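Local coordinates for protein tyrocidine synthetase 3 (Brevibacillus brevis, PDB 2JGP) that probably serves a peptide bond-forming step in tyrocidine synthesis, joining a peptidyl carrier domain to a condensation domain of a nonribosomal peptide synthetase, at residues 2-7 with 393-398; 12-17 with 53-58; 18-21 with 27-30; 317-322 with 327-332. All blocks are in the same frame, centred on the assembly; numbering follows the deposited sequence.

Starting at the N terminus, segment 2-7 enters interaction 1, which closes only at 393-398 and so encloses the three other contacts along the chain. Interaction 2 opens next on helix 10-23 and closes at the end of helix 41-55; within its span, interaction 3 ties the same first helix to the loop at 27-30. Interaction 4 comes later, in series with 2 and 3, as a short helical hairpin in the condensation domain. Thus 2 and 3 hold the carrier domain together, 4 belongs to its partner, and 1 bridges the two: residues of 2-7 touch those of 12-17 and 27-30, while 393-398 packs on 327-332.

Interaction 1 (2-7 with 393-398); sequences SEYVAP and EVKQNA. With NA (sodium ion), chain F.
Lys-395 NZ is held by two oxygens: it donates to Tyr-4 OH at 2.8 Å, the single hydrogen bond between the two segments, and also to the carbonyl of Gly-326. At the phenol the geometry is bent as an oxygen acceptor requires, with a CZ-OH...NZ angle near 112°, and the ammonium lies obliquely to the ring, NZ being 3.5 Å from Tyr-4 CZ. The two side chains reach their meeting point from opposite directions. Lysine does so with every torsion close to trans, from chi1 168° to the end, a fully stretched chain that carries its charge well off helix 387-403. Its aliphatic part is not left bare: Lys-395 CB touches Met-331 SD and Lys-395 CD packs on the methyl of Thr-327. The contact therefore joins the leader before helix 10-23, the first helix of the carrier domain, to a helix of the condensation domain, nearly 400 residues further on. On the tyrosine side, Ala-6 N sits 3.7 Å above one face of the Tyr-4 ring, and Tyr-4 CE1 approaches Gly-29 CA, so the ring packs against its own backbone over one face and against the loop at 27-30 along its CE1 rim, on that same side. One residue along the helix, Gln-396 has its chain bent at chi2 (52°), which sets the amide oxygen on the bound sodium ion, OE1 to metal 2.2 Å. Two waters and Asp-400, one turn further along the helix, also bind this ion.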
loop_
_atom_site.group_PDB
_atom_site.type_symbol
_atom_site.label_atom_id
_atom_site.label_comp_id
_atom_site.label_asym_id
_atom_site.label_seq_id
_atom_site.Cartn_x
_atom_site.Cartn_y
_atom_site.Cartn_z
ATOM N N SER A 2 -30.514 -2.790 -9.147
ATOM C CA SER A 2 -29.608 -2.161 -10.094
ATOM C C SER A 2 -28.495 -3.145 -10.441
ATOM O O SER A 2 -28.230 -4.093 -9.695
ATOM C CB SER A 2 -29.006 -0.894 -9.491
ATOM O OG SER A 2 -30.032 0.003 -9.099
ATOM N N GLU A 3 -27.861 -2.922 -11.584
ATOM C CA GLU A 3 -26.633 -3.621 -11.936
ATOM C C GLU A 3 -25.625 -3.524 -10.785
ATOM O O GLU A 3 -25.456 -2.458 -10.184
ATOM C CB GLU A 3 -26.044 -3.004 -13.198
ATOM C CG GLU A 3 -24.682 -3.517 -13.592
ATOM C CD GLU A 3 -24.159 -2.811 -14.817
ATOM O OE1 GLU A 3 -24.012 -1.574 -14.772
ATOM O OE2 GLU A 3 -23.894 -3.484 -15.826
ATOM N N TYR A 4 -24.959 -4.633 -10.475
ATOM C CA TYR A 4 -24.012 -4.639 -9.368
ATOM C C TYR A 4 -22.695 -4.017 -9.793
ATOM O O TYR A 4 -22.084 -4.439 -10.773
ATOM C CB TYR A 4 -23.743 -6.044 -8.840
ATOM C CG TYR A 4 -22.761 -6.043 -7.686
ATOM C CD1 TYR A 4 -23.088 -5.440 -6.474
ATOM C CD2 TYR A 4 -21.507 -6.630 -7.807
ATOM C CE1 TYR A 4 -22.201 -5.426 -5.408
ATOM C CE2 TYR A 4 -20.606 -6.612 -6.747
ATOM C CZ TYR A 4 -20.962 -6.014 -5.548
ATOM O OH TYR A 4 -20.079 -6.000 -4.497
ATOM N N VAL A 5 -22.280 -3.009 -9.033
ATOM C CA VAL A 5 -20.953 -2.431 -9.129
ATOM C C VAL A 5 -20.319 -2.533 -7.747
ATOM O O VAL A 5 -20.842 -1.984 -6.771
ATOM C CB VAL A 5 -21.027 -0.972 -9.602
ATOM C CG1 VAL A 5 -19.669 -0.302 -9.487
ATOM C CG2 VAL A 5 -21.557 -0.912 -11.046
ATOM N N ALA A 6 -19.208 -3.255 -7.645
ATOM C CA ALA A 6 -18.576 -3.481 -6.344
ATOM C C ALA A 6 -18.056 -2.155 -5.785
ATOM O O ALA A 6 -17.639 -1.295 -6.556
ATOM C CB ALA A 6 -17.446 -4.484 -6.468
ATOM N N PRO A 7 -18.079 -1.983 -4.446
ATOM C CA PRO A 7 -17.557 -0.753 -3.833
ATOM C C PRO A 7 -16.162 -0.389 -4.352
ATOM O O PRO A 7 -15.307 -1.268 -4.492
ATOM C CB PRO A 7 -17.518 -1.106 -2.345
ATOM C CG PRO A 7 -18.641 -2.086 -2.179
ATOM C CD PRO A 7 -18.588 -2.921 -3.429
ATOM N N GLU A 393 -15.674 -15.029 1.087
ATOM C CA GLU A 393 -15.142 -14.700 2.410
ATOM C C GLU A 393 -13.979 -13.720 2.287
ATOM O O GLU A 393 -13.906 -12.738 3.029
ATOM C CB GLU A 393 -14.707 -15.960 3.158
ATOM C CG GLU A 393 -15.837 -16.930 3.458
ATOM C CD GLU A 393 -15.365 -18.158 4.206
ATOM O OE1 GLU A 393 -14.135 -18.331 4.367
ATOM O OE2 GLU A 393 -16.226 -18.952 4.622
ATOM N N VAL A 394 -13.086 -13.987 1.335
ATOM C CA VAL A 394 -11.942 -13.109 1.042
ATOM C C VAL A 394 -12.402 -11.706 0.662
ATOM O O VAL A 394 -11.841 -10.714 1.132
ATOM C CB VAL A 394 -11.044 -13.686 -0.090
ATOM C CG1 VAL A 394 -9.966 -12.681 -0.507
ATOM C CG2 VAL A 394 -10.400 -14.998 0.356
ATOM N N LYS A 395 -13.438 -11.624 -0.166
ATOM C CA LYS A 395 -14.006 -10.335 -0.552
ATOM C C LYS A 395 -14.563 -9.596 0.655
ATOM O O LYS A 395 -14.280 -8.411 0.849
ATOM C CB LYS A 395 -15.124 -10.522 -1.577
ATOM C CG LYS A 395 -15.954 -9.271 -1.819
ATOM C CD LYS A 395 -17.138 -9.556 -2.718
ATOM C CE LYS A 395 -17.916 -8.288 -3.011
ATOM N NZ LYS A 395 -18.987 -8.531 -4.010
ATOM N N GLN A 396 -15.370 -10.296 1.446
ATOM C CA GLN A 396 -16.012 -9.714 2.616
ATOM C C GLN A 396 -14.988 -9.212 3.632
ATOM O O GLN A 396 -15.124 -8.112 4.170
ATOM C CB GLN A 396 -16.953 -10.736 3.270
ATOM C CG GLN A 396 -18.006 -10.137 4.177
ATOM C CD GLN A 396 -18.813 -9.029 3.502
ATOM O OE1 GLN A 396 -18.755 -7.871 3.918
ATOM N NE2 GLN A 396 -19.520 -9.368 2.438
ATOM N N ASN A 397 -13.969 -10.024 3.891
ATOM C CA ASN A 397 -12.918 -9.652 4.829
ATOM C C ASN A 397 -12.067 -8.505 4.304
ATOM O O ASN A 397 -11.577 -7.688 5.085
ATOM C CB ASN A 397 -12.051 -10.869 5.159
ATOM C CG ASN A 397 -12.785 -11.888 5.999
ATOM O OD1 ASN A 397 -13.655 -11.536 6.806
ATOM N ND2 ASN A 397 -12.460 -13.163 5.806
ATOM N N ALA A 398 -11.898 -8.446 2.984
ATOM C CA ALA A 398 -11.151 -7.360 2.350
ATOM C C ALA A 398 -11.905 -6.043 2.487
ATOM O O ALA A 398 -11.337 -5.034 2.911
ATOM C CB ALA A 398 -10.887 -7.676 0.889
HETATM NA NA NA F . -18.392 -5.712 4.150
HETATM O O HOH W 1 -20.110 -5.379 2.596
HETATM O O HOH W 2 -17.356 -3.955 4.663
#

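Interaction 2 (12-17 with 53-58); sequences EARLAQ and NEYQVD
Arg-14 lays its aliphatic chain over one face of Tyr-55: CD stands 3.9 Å from the ring centroid and 21° off the normal, a CH-pi contact. Arg-14 CG is closer still to the phenol end, 3.5 Å from Tyr-55 CZ. The guanidinium does not stack flat, since its plane is turned 36° from that of the ring. On the opposite face lies Glu-54 CG, 3.3 Å above the ring plane, so the tyrosine is sandwiched between alkyl groups. The amide of Gln-17 approaches in the ring plane at the hydroxyl edge, its own plane turned 69° from the ring.

In the next shell, Arg-14 NE donates to the carbonyl of Gly-403 and NH2 makes a salt bridge with Asp-406, while Glu-54 OE1 is bonded to His-404; these partners all belong to the condensation domain. Gln-56, with a positive phi, turns the chain out of the helix directly after Tyr-55. The arrangement is a helix-helix contact of the carrier-domain bundle, between helix 10-23 and the far end of helix 41-55, which begins at the serine of the GGHSL signature; in carrier domains of this family that serine takes the phosphopantetheine.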
loop_
_atom_site.group_PDB
_atom_site.type_symbol
_atom_site.label_atom_id
_atom_site.label_comp_id
_atom_site.label_asym_id
_atom_site.label_seq_id
_atom_site.Cartn_x
_atom_site.Cartn_y
_atom_site.Cartn_z
ATOM N N GLU A 12 -17.784 3.963 -0.064
ATOM C CA GLU A 12 -18.711 3.044 -0.736
ATOM C C GLU A 12 -18.754 1.699 -0.010
ATOM O O GLU A 12 -19.836 1.129 0.196
ATOM C CB GLU A 12 -18.346 2.868 -2.210
ATOM C CG GLU A 12 -18.750 4.056 -3.068
ATOM C CD GLU A 12 -18.523 3.834 -4.544
ATOM O OE1 GLU A 12 -18.801 4.777 -5.327
ATOM O OE2 GLU A 12 -18.087 2.724 -4.934
ATOM N N ALA A 13 -17.586 1.216 0.416
ATOM C CA ALA A 13 -17.494 -0.033 1.179
ATOM C C ALA A 13 -18.201 0.079 2.532
ATOM O O ALA A 13 -19.002 -0.776 2.881
ATOM C CB ALA A 13 -16.036 -0.429 1.378
ATOM N N ARG A 14 -17.911 1.143 3.278
ATOM C CA ARG A 14 -18.505 1.345 4.597
ATOM C C ARG A 14 -20.026 1.439 4.524
ATOM O O ARG A 14 -20.738 0.787 5.279
ATOM C CB ARG A 14 -17.936 2.608 5.254
ATOM C CG ARG A 14 -16.496 2.453 5.702
ATOM C CD ARG A 14 -15.890 3.764 6.145
ATOM N NE ARG A 14 -14.572 3.536 6.731
ATOM C CZ ARG A 14 -13.619 4.458 6.836
ATOM N NH1 ARG A 14 -13.819 5.701 6.416
ATOM N NH2 ARG A 14 -12.453 4.132 7.369
ATOM N N LEU A 15 -20.514 2.253 3.597
ATOM C CA LEU A 15 -21.946 2.441 3.424
ATOM C C LEU A 15 -22.648 1.160 3.006
ATOM O O LEU A 15 -23.690 0.816 3.569
ATOM C CB LEU A 15 -22.228 3.530 2.384
ATOM C CG LEU A 15 -22.091 4.967 2.888
ATOM C CD1 LEU A 15 -21.966 5.950 1.708
ATOM C CD2 LEU A 15 -23.277 5.334 3.782
ATOM N N ALA A 16 -22.081 0.465 2.026
ATOM C CA ALA A 16 -22.685 -0.752 1.488
ATOM C C ALA A 16 -22.876 -1.779 2.588
ATOM O O ALA A 16 -23.910 -2.426 2.652
ATOM C CB ALA A 16 -21.828 -1.322 0.374
ATOM N N GLN A 17 -21.859 -1.917 3.439
ATOM C CA GLN A 17 -21.896 -2.812 4.600
ATOM C C GLN A 17 -23.042 -2.461 5.551
ATOM O O GLN A 17 -23.783 -3.340 5.989
ATOM C CB GLN A 17 -20.538 -2.762 5.319
ATOM C CG GLN A 17 -20.517 -3.114 6.812
ATOM C CD GLN A 17 -20.370 -1.886 7.733
ATOM O OE1 GLN A 17 -19.696 -0.873 7.409
ATOM N NE2 GLN A 17 -20.987 -1.980 8.893
ATOM N N ASN A 53 -22.825 5.690 14.770
ATOM C CA ASN A 53 -22.251 4.801 15.782
ATOM C C ASN A 53 -20.923 4.169 15.368
ATOM O O ASN A 53 -19.990 4.110 16.168
ATOM C CB ASN A 53 -23.247 3.698 16.166
ATOM C CG ASN A 53 -24.443 4.228 16.948
ATOM O OD1 ASN A 53 -24.404 5.326 17.506
ATOM N ND2 ASN A 53 -25.512 3.439 16.994
ATOM N N GLU A 54 -20.840 3.691 14.130
ATOM C CA GLU A 54 -19.644 2.991 13.664
ATOM C C GLU A 54 -18.544 3.964 13.233
ATOM O O GLU A 54 -17.364 3.705 13.491
ATOM C CB GLU A 54 -19.990 2.026 12.525
ATOM C CG GLU A 54 -18.842 1.087 12.093
ATOM C CD GLU A 54 -18.418 0.084 13.161
ATOM O OE1 GLU A 54 -17.305 -0.478 13.044
ATOM O OE2 GLU A 54 -19.188 -0.152 14.109
ATOM N N TYR A 55 -18.924 5.080 12.605
ATOM C CA TYR A 55 -17.946 5.984 11.968
ATOM C C TYR A 55 -17.980 7.445 12.430
ATOM O O TYR A 55 -17.188 8.247 11.944
ATOM C CB TYR A 55 -18.103 5.919 10.445
ATOM C CG TYR A 55 -17.956 4.516 9.918
ATOM C CD1 TYR A 55 -19.053 3.804 9.437
ATOM C CD2 TYR A 55 -16.720 3.876 9.947
ATOM C CE1 TYR A 55 -18.914 2.498 8.970
ATOM C CE2 TYR A 55 -16.569 2.573 9.488
ATOM C CZ TYR A 55 -17.666 1.890 9.001
ATOM O OH TYR A 55 -17.506 0.601 8.562
ATOM N N GLN A 56 -18.867 7.790 13.364
ATOM C CA GLN A 56 -19.026 9.185 13.810
ATOM C C GLN A 56 -19.173 10.151 12.637
ATOM O O GLN A 56 -18.574 11.230 12.624
ATOM C CB GLN A 56 -17.850 9.621 14.691
ATOM C CG GLN A 56 -18.024 9.342 16.161
ATOM C CD GLN A 56 -16.934 9.979 16.983
ATOM O OE1 GLN A 56 -15.755 9.858 16.660
ATOM N NE2 GLN A 56 -17.318 10.666 18.054
ATOM N N VAL A 57 -19.947 9.743 11.638
ATOM C CA VAL A 57 -20.267 10.605 10.514
ATOM C C VAL A 57 -21.764 10.851 10.567
ATOM O O VAL A 57 -22.550 9.907 10.610
ATOM C CB VAL A 57 -19.858 9.980 9.175
ATOM C CG1 VAL A 57 -20.323 10.849 8.012
ATOM C CG2 VAL A 57 -18.338 9.797 9.130
ATOM N N ASP A 58 -22.143 12.121 10.589
ATOM C CA ASP A 58 -23.533 12.517 10.747
ATOM C C ASP A 58 -24.100 12.902 9.387
ATOM O O ASP A 58 -23.776 13.958 8.846
ATOM C CB ASP A 58 -23.626 13.676 11.737
ATOM C CG ASP A 58 -23.113 13.301 13.124
ATOM O OD1 ASP A 58 -23.443 12.196 13.608
ATOM O OD2 ASP A 58 -22.379 14.111 13.732
#

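Interaction 3 (18-21 with 27-30); sequences VWEQ and QVGA
The loop that leaves the first helix of the carrier domain folds back here onto the helix it came from, and Glu-20 and Val-28 make the principal closure. Val-28 N donates to Glu-20 OE1 at 3.0 Å with an N-H...O angle of 148°; the acceptor uses its anti lone pair, the one facing away from the second oxygen. From chi1 -70° the glutamate runs on extended, which carries the carboxylate past the valine to the loop backbone. Because the two side chains slide by each other in opposite senses, their apolar parts meet as well, Glu-20 CG lying 3.5 Å from Val-28 CG2. The other valine methyl is turned to Trp-19, with CG1 3.9 Å from the indole CE3, so one branched side chain spans a polar and an aromatic neighbour. The other carboxylate oxygen, Glu-20 OE2, is 2.9 Å from a water that binds the sodium ion, which brings this helix end near the metal site without making the glutamate a ligand.

Around this, Val-28 also packs on Ile-70 and Leu-37, and Trp-19 meets Phe-34 edge to face. Gly-29 N is bonded to Asp-32, which fixes the loop beyond the contact. A long loop tied down on the core between the first two helices is typical of the four-helix carrier-protein fold.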
loop_
_atom_site.group_PDB
_atom_site.type_symbol
_atom_site.label_atom_id
_atom_site.label_comp_id
_atom_site.label_asym_id
_atom_site.label_seq_id
_atom_site.Cartn_x
_atom_site.Cartn_y
_atom_site.Cartn_z
ATOM N N VAL A 18 -23.179 -1.178 5.868
ATOM C CA VAL A 18 -24.262 -0.709 6.719
ATOM C C VAL A 18 -25.646 -0.955 6.095
ATOM O O VAL A 18 -26.555 -1.410 6.783
ATOM C CB VAL A 18 -24.084 0.777 7.102
ATOM C CG1 VAL A 18 -25.351 1.324 7.740
ATOM C CG2 VAL A 18 -22.894 0.933 8.069
ATOM N N TRP A 19 -25.800 -0.680 4.799
ATOM C CA TRP A 19 -27.087 -0.910 4.130
ATOM C C TRP A 19 -27.483 -2.385 4.163
ATOM O O TRP A 19 -28.644 -2.713 4.385
ATOM C CB TRP A 19 -27.046 -0.457 2.674
ATOM C CG TRP A 19 -27.078 1.025 2.464
ATOM C CD1 TRP A 19 -26.686 1.998 3.345
ATOM C CD2 TRP A 19 -27.474 1.706 1.265
ATOM N NE1 TRP A 19 -26.832 3.234 2.773
ATOM C CE2 TRP A 19 -27.315 3.086 1.498
ATOM C CE3 TRP A 19 -27.957 1.279 0.022
ATOM C CZ2 TRP A 19 -27.616 4.051 0.531
ATOM C CZ3 TRP A 19 -28.256 2.239 -0.940
ATOM C CH2 TRP A 19 -28.083 3.608 -0.677
ATOM N N GLU A 20 -26.517 -3.263 3.915
ATOM C CA GLU A 20 -26.761 -4.708 3.953
ATOM C C GLU A 20 -27.287 -5.150 5.318
ATOM O O GLU A 20 -28.240 -5.921 5.399
ATOM C CB GLU A 20 -25.486 -5.475 3.608
ATOM C CG GLU A 20 -25.086 -5.349 2.149
ATOM C CD GLU A 20 -23.663 -5.808 1.873
ATOM O OE1 GLU A 20 -23.300 -5.896 0.682
ATOM O OE2 GLU A 20 -22.916 -6.085 2.838
ATOM N N GLN A 21 -26.672 -4.647 6.381
ATOM C CA GLN A 21 -27.114 -4.963 7.741
ATOM C C GLN A 21 -28.498 -4.403 8.050
ATOM O O GLN A 21 -29.369 -5.119 8.563
ATOM C CB GLN A 21 -26.108 -4.428 8.759
ATOM C CG GLN A 21 -24.750 -5.122 8.709
ATOM C CD GLN A 21 -24.852 -6.633 8.858
ATOM O OE1 GLN A 21 -24.325 -7.386 8.035
ATOM N NE2 GLN A 21 -25.542 -7.084 9.899
ATOM N N GLN A 27 -25.104 -8.101 -0.959
ATOM C CA GLN A 27 -24.411 -7.657 -2.170
ATOM C C GLN A 27 -24.851 -6.270 -2.658
ATOM O O GLN A 27 -25.132 -6.082 -3.842
ATOM C CB GLN A 27 -24.568 -8.695 -3.288
ATOM C CG GLN A 27 -23.438 -8.662 -4.312
ATOM C CD GLN A 27 -23.742 -9.457 -5.555
ATOM O OE1 GLN A 27 -24.683 -9.149 -6.291
ATOM N NE2 GLN A 27 -22.931 -10.472 -5.819
ATOM N N VAL A 28 -24.894 -5.307 -1.737
ATOM C CA VAL A 28 -25.217 -3.918 -2.069
ATOM C C VAL A 28 -24.028 -3.286 -2.795
ATOM O O VAL A 28 -22.899 -3.330 -2.307
ATOM C CB VAL A 28 -25.581 -3.092 -0.813
ATOM C CG1 VAL A 28 -25.638 -1.585 -1.122
ATOM C CG2 VAL A 28 -26.908 -3.561 -0.237
ATOM N N GLY A 29 -24.301 -2.706 -3.961
ATOM C CA GLY A 29 -23.270 -2.128 -4.812
ATOM C C GLY A 29 -23.431 -0.631 -4.994
ATOM O O GLY A 29 -24.386 -0.025 -4.493
ATOM N N ALA A 30 -22.506 -0.047 -5.752
ATOM C CA ALA A 30 -22.405 1.405 -5.901
ATOM C C ALA A 30 -23.637 2.072 -6.537
ATOM O O ALA A 30 -23.916 3.245 -6.268
ATOM C CB ALA A 30 -21.145 1.761 -6.692
#

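Interaction 4 (317-322 with 327-332); sequences GLHQLA and TTLYMV
With CG trans to the backbone N (chi1 178°) and chi2 at 54°, Leu-329 divides its methyls between two partners, and His-319, swung to chi1 -84°, presents a ring face to one of them. Leu-329 CD2 lies over that imidazole, 3.6 Å from its centroid, while Leu-329 CD1 rests 3.7 Å from Leu-318 CB. Val-332 repeats the division one turn later: CG2 meets Ala-322 CB at 3.7 Å, and CG1 approaches Leu-321 CD2 at 3.9 Å with Leu-318 CD2 just beyond. The small Ala-322 thus sits where the two helices come nearest.

The backbone closes the hairpin, Thr-327 N donating to Ala-322 O at 3.0 Å. Thr-328 then serves as N-cap of the second helix, its OG1 accepting from Met-331 N at 3.1 Å, and the hydroxyl of Thr-327 is bonded to that of Thr-325, the last residue of the first helix. His-319 NE2 is held by Glu-471, which should help fix the rotation of the ring under the leucine. Helices 312-325 and 329-345 are so joined within the condensation domain, with helix 489-508 against Leu-318 and Leu-321, strand 430-435 beside Leu-329, and helix 387-403 touching Thr-327 through Leu-391 and Gln-392.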
loop_
_atom_site.group_PDB
_atom_site.type_symbol
_atom_site.label_atom_id
_atom_site.label_comp_id
_atom_site.label_asym_id
_atom_site.label_seq_id
_atom_site.Cartn_x
_atom_site.Cartn_y
_atom_site.Cartn_z
ATOM N N GLY A 317 -9.036 -15.409 -18.190
ATOM C CA GLY A 317 -9.963 -16.221 -17.411
ATOM C C GLY A 317 -10.117 -15.728 -15.985
ATOM O O GLY A 317 -11.219 -15.720 -15.441
ATOM N N LEU A 318 -9.003 -15.316 -15.376
ATOM C CA LEU A 318 -9.028 -14.774 -14.020
ATOM C C LEU A 318 -9.830 -13.475 -13.966
ATOM O O LEU A 318 -10.637 -13.276 -13.053
ATOM C CB LEU A 318 -7.597 -14.563 -13.500
ATOM C CG LEU A 318 -6.827 -15.865 -13.251
ATOM C CD1 LEU A 318 -5.334 -15.600 -13.036
ATOM C CD2 LEU A 318 -7.411 -16.610 -12.064
ATOM N N HIS A 319 -9.624 -12.604 -14.954
ATOM C CA HIS A 319 -10.431 -11.381 -15.080
ATOM C C HIS A 319 -11.921 -11.700 -15.176
ATOM O O HIS A 319 -12.734 -11.080 -14.494
ATOM C CB HIS A 319 -10.002 -10.551 -16.298
ATOM C CG HIS A 319 -8.837 -9.649 -16.033
ATOM N ND1 HIS A 319 -8.941 -8.508 -15.263
ATOM C CD2 HIS A 319 -7.543 -9.720 -16.427
ATOM C CE1 HIS A 319 -7.762 -7.915 -15.200
ATOM N NE2 HIS A 319 -6.896 -8.632 -15.893
ATOM N N GLN A 320 -12.276 -12.673 -16.012
ATOM C CA GLN A 320 -13.680 -13.046 -16.186
ATOM C C GLN A 320 -14.248 -13.700 -14.920
ATOM O O GLN A 320 -15.419 -13.501 -14.596
ATOM C CB GLN A 320 -13.852 -13.966 -17.396
ATOM C CG GLN A 320 -13.527 -13.301 -18.733
ATOM C CD GLN A 320 -14.643 -12.395 -19.259
ATOM O OE1 GLN A 320 -15.570 -12.024 -18.532
ATOM N NE2 GLN A 320 -14.554 -12.042 -20.539
ATOM N N LEU A 321 -13.423 -14.467 -14.201
ATOM C CA LEU A 321 -13.858 -15.064 -12.931
ATOM C C LEU A 321 -14.200 -13.975 -11.908
ATOM O O LEU A 321 -15.206 -14.070 -11.194
ATOM C CB LEU A 321 -12.785 -15.998 -12.357
ATOM C CG LEU A 321 -13.125 -16.604 -10.986
ATOM C CD1 LEU A 321 -14.402 -17.427 -11.047
ATOM C CD2 LEU A 321 -11.967 -17.434 -10.464
ATOM N N ALA A 322 -13.358 -12.946 -11.841
ATOM C CA ALA A 322 -13.617 -11.800 -10.971
ATOM C C ALA A 322 -14.939 -11.128 -11.351
ATOM O O ALA A 322 -15.771 -10.846 -10.493
ATOM C CB ALA A 322 -12.476 -10.803 -11.049
ATOM N N THR A 327 -16.166 -9.781 -7.723
ATOM C CA THR A 327 -14.938 -9.481 -7.004
ATOM C C THR A 327 -13.970 -8.744 -7.919
ATOM O O THR A 327 -14.259 -8.518 -9.098
ATOM C CB THR A 327 -14.261 -10.767 -6.468
ATOM O OG1 THR A 327 -13.939 -11.644 -7.555
ATOM C CG2 THR A 327 -15.172 -11.484 -5.487
ATOM N N THR A 328 -12.836 -8.346 -7.356
ATOM C CA THR A 328 -11.758 -7.747 -8.117
ATOM C C THR A 328 -10.748 -8.839 -8.441
ATOM O O THR A 328 -10.703 -9.868 -7.766
ATOM C CB THR A 328 -11.068 -6.619 -7.316
ATOM O OG1 THR A 328 -10.505 -7.150 -6.110
ATOM C CG2 THR A 328 -12.076 -5.506 -6.964
ATOM N N LEU A 329 -9.944 -8.624 -9.475
ATOM C CA LEU A 329 -8.857 -9.545 -9.788
ATOM C C LEU A 329 -7.940 -9.688 -8.579
ATOM O O LEU A 329 -7.510 -10.786 -8.243
ATOM C CB LEU A 329 -8.068 -9.066 -11.008
ATOM C CG LEU A 329 -6.861 -9.919 -11.404
ATOM C CD1 LEU A 329 -7.246 -11.389 -11.594
ATOM C CD2 LEU A 329 -6.220 -9.357 -12.657
ATOM N N TYR A 330 -7.675 -8.571 -7.905
ATOM C CA TYR A 330 -6.928 -8.584 -6.653
ATOM C C TYR A 330 -7.457 -9.641 -5.682
ATOM O O TYR A 330 -6.686 -10.435 -5.139
ATOM C CB TYR A 330 -7.002 -7.201 -5.990
ATOM C CG TYR A 330 -6.232 -7.092 -4.703
ATOM C CD1 TYR A 330 -4.955 -6.543 -4.686
ATOM C CD2 TYR A 330 -6.779 -7.528 -3.499
ATOM C CE1 TYR A 330 -4.239 -6.437 -3.510
ATOM C CE2 TYR A 330 -6.075 -7.429 -2.319
ATOM C CZ TYR A 330 -4.803 -6.884 -2.333
ATOM O OH TYR A 330 -4.097 -6.774 -1.169
ATOM N N MET A 331 -8.769 -9.643 -5.464
ATOM C CA MET A 331 -9.391 -10.581 -4.522
ATOM C C MET A 331 -9.268 -12.040 -4.964
ATOM O O MET A 331 -9.030 -12.922 -4.142
ATOM C CB MET A 331 -10.866 -10.245 -4.315
ATOM C CG MET A 331 -11.132 -8.967 -3.524
ATOM S SD MET A 331 -12.881 -8.537 -3.643
ATOM C CE MET A 331 -12.894 -6.909 -2.880
ATOM N N VAL A 332 -9.453 -12.285 -6.255
ATOM C CA VAL A 332 -9.363 -13.635 -6.813
ATOM C C VAL A 332 -7.958 -14.191 -6.577
ATOM O O VAL A 332 -7.790 -15.301 -6.070
ATOM C CB VAL A 332 -9.682 -13.630 -8.325
ATOM C CG1 VAL A 332 -9.339 -14.985 -8.964
ATOM C CG2 VAL A 332 -11.157 -13.262 -8.565
#